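Local coordinates for putative type VI secretion protein (Escherichia coli, PDB 6SJL), which probably acts as a phospholipase effector delivered by the type VI secretion system, with a catalytic domain of the alpha/beta-hydrolase clan, at residues F331-E336 / G402-F407. Numbering follows the deposited sequence.
Sequences FLSCPE and GAAVFF
Ser333 turns OG in over its own main chain, flanked by N on one hand and C on the other (chi1 70°), while Phe406 sets CG anti to its backbone N (chi1 -151°); these choices send the hydroxyl to the backbone of Val405 and bring the Phe406 ring to that of Phe331. Val405 N donates to Ser333 OG at 2.8 Å in a nearly straight bond, so a side-chain oxygen accepts the amide where a regular antiparallel pairing would use a carbonyl. The two phenylalanines make a T-shaped pair: planes at 70° and centroids of the Phe331 and Phe406 rings 5.2 Å apart, with the edge of Phe406 turned to the face of Phe331. Pro335 CG sits over the centre of one face of the Phe331 ring and Phe406 CE1 near the rim of the other.

Segments 331-336 and 402-407 belong to an antiparallel three-stranded sheet in which strand 398-409 is central, and strand 328-341 is broken by a bulge or short loop across this segment. Phe331 and Phe406 form a non-hydrogen-bonded pair and Glu336 and Ala403 a hydrogen-bonded one, but the pairing resumes two residues out of step. At the start of the break Leu332 N donates to Val405 O at 2.7 Å; after it Ala403 N meets Glu336 O at 3.2 Å. Ala404 CB points into the break, 3.9 Å from Pro335 CG and also against Phe331 CD1. Leu332 CG rests 3.8 Å from Phe407 CB, and helix 350-364 packs on Leu332, Ser333 and Val405. Helix 72-85 covers the side carrying Phe331 and Phe406, where Ile85 touches the side chains of both and Cys78 that of Pro335.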
loop_
_atom_site.group_PDB
_atom_site.type_symbol
_atom_site.label_atom_id
_atom_site.label_comp_id
_atom_site.label_asym_id
_atom_site.label_seq_id
_atom_site.Cartn_x
_atom_site.Cartn_y
_atom_site.Cartn_z
ATOM N N PHE E 331 37.240 -33.182 -16.483
ATOM C CA PHE E 331 36.796 -32.915 -17.843
ATOM C C PHE E 331 37.687 -31.839 -18.426
ATOM O O PHE E 331 37.744 -30.731 -17.897
ATOM C CB PHE E 331 35.342 -32.454 -17.871
ATOM C CG PHE E 331 34.353 -33.561 -17.848
ATOM C CD1 PHE E 331 34.463 -34.629 -18.701
ATOM C CD2 PHE E 331 33.317 -33.542 -16.958
ATOM C CE1 PHE E 331 33.561 -35.641 -18.663
ATOM C CE2 PHE E 331 32.415 -34.554 -16.925
ATOM C CZ PHE E 331 32.541 -35.601 -17.770
ATOM N N LEU E 332 38.405 -32.160 -19.486
ATOM C CA LEU E 332 39.268 -31.180 -20.118
ATOM C C LEU E 332 38.604 -30.499 -21.299
ATOM O O LEU E 332 39.210 -29.621 -21.913
ATOM C CB LEU E 332 40.570 -31.837 -20.556
ATOM C CG LEU E 332 41.484 -32.304 -19.434
ATOM C CD1 LEU E 332 42.879 -32.449 -19.963
ATOM C CD2 LEU E 332 41.458 -31.346 -18.267
ATOM N N SER E 333 37.381 -30.887 -21.629
ATOM C CA SER E 333 36.559 -30.185 -22.594
ATOM C C SER E 333 35.153 -30.115 -22.038
ATOM O O SER E 333 34.758 -30.950 -21.228
ATOM C CB SER E 333 36.535 -30.887 -23.938
ATOM O OG SER E 333 35.817 -32.099 -23.847
ATOM N N CYS E 334 34.408 -29.115 -22.458
ATOM C CA CYS E 334 33.062 -28.955 -21.945
ATOM C C CYS E 334 32.181 -30.073 -22.480
ATOM O O CYS E 334 32.062 -30.216 -23.699
ATOM C CB CYS E 334 32.504 -27.598 -22.325
ATOM S SG CYS E 334 30.949 -27.225 -21.535
ATOM N N PRO E 335 31.573 -30.892 -21.625
ATOM C CA PRO E 335 30.725 -31.972 -22.129
ATOM C C PRO E 335 29.600 -31.420 -22.980
ATOM O O PRO E 335 28.883 -30.507 -22.575
ATOM C CB PRO E 335 30.197 -32.631 -20.855
ATOM C CG PRO E 335 31.103 -32.217 -19.808
ATOM C CD PRO E 335 31.611 -30.875 -20.159
ATOM N N GLU E 336 29.467 -31.955 -24.182
ATOM C CA GLU E 336 28.428 -31.528 -25.099
ATOM C C GLU E 336 27.556 -32.717 -25.437
ATOM O O GLU E 336 28.056 -33.826 -25.623
ATOM C CB GLU E 336 29.021 -30.895 -26.346
ATOM C CG GLU E 336 29.334 -29.443 -26.125
ATOM C CD GLU E 336 30.474 -28.967 -26.968
ATOM O OE1 GLU E 336 31.305 -28.187 -26.455
ATOM O OE2 GLU E 336 30.543 -29.377 -28.141
ATOM N N GLY E 402 26.402 -37.798 -24.921
ATOM C CA GLY E 402 27.324 -36.759 -24.497
ATOM C C GLY E 402 28.741 -37.291 -24.490
ATOM O O GLY E 402 28.976 -38.427 -24.091
ATOM N N ALA E 403 29.678 -36.461 -24.929
ATOM C CA ALA E 403 31.078 -36.845 -24.942
ATOM C C ALA E 403 31.957 -35.665 -24.571
ATOM O O ALA E 403 31.776 -34.560 -25.079
ATOM C CB ALA E 403 31.492 -37.382 -26.306
ATOM N N ALA E 404 32.926 -35.916 -23.696
ATOM C CA ALA E 404 33.909 -34.918 -23.313
ATOM C C ALA E 404 35.264 -35.588 -23.205
ATOM O O ALA E 404 35.373 -36.811 -23.189
ATOM C CB ALA E 404 33.548 -34.248 -21.997
ATOM N N VAL E 405 36.299 -34.767 -23.132
ATOM C CA VAL E 405 37.655 -35.241 -22.911
ATOM C C VAL E 405 37.872 -35.358 -21.412
ATOM O O VAL E 405 37.627 -34.407 -20.668
ATOM C CB VAL E 405 38.682 -34.297 -23.540
ATOM C CG1 VAL E 405 40.031 -34.931 -23.533
ATOM C CG2 VAL E 405 38.274 -33.960 -24.923
ATOM N N PHE E 406 38.296 -36.525 -20.964
ATOM C CA PHE E 406 38.538 -36.773 -19.557
ATOM C C PHE E 406 40.025 -36.917 -19.296
ATOM O O PHE E 406 40.798 -37.255 -20.188
ATOM C CB PHE E 406 37.826 -38.027 -19.102
ATOM C CG PHE E 406 37.438 -38.009 -17.674
ATOM C CD1 PHE E 406 36.621 -37.028 -17.187
ATOM C CD2 PHE E 406 37.864 -38.990 -16.827
ATOM C CE1 PHE E 406 36.252 -37.022 -15.882
ATOM C CE2 PHE E 406 37.506 -38.981 -15.524
ATOM C CZ PHE E 406 36.694 -38.003 -15.050
ATOM N N PHE E 407 40.419 -36.644 -18.061
ATOM C CA PHE E 407 41.794 -36.832 -17.624
ATOM C C PHE E 407 41.755 -37.461 -16.243
ATOM O O PHE E 407 41.306 -36.827 -15.290
ATOM C CB PHE E 407 42.552 -35.513 -17.604
ATOM C CG PHE E 407 43.978 -35.650 -17.208
ATOM C CD1 PHE E 407 44.883 -36.259 -18.044
ATOM C CD2 PHE E 407 44.419 -35.173 -15.994
ATOM C CE1 PHE E 407 46.185 -36.391 -17.680
ATOM C CE2 PHE E 407 45.729 -35.304 -15.634
ATOM C CZ PHE E 407 46.610 -35.913 -16.477
#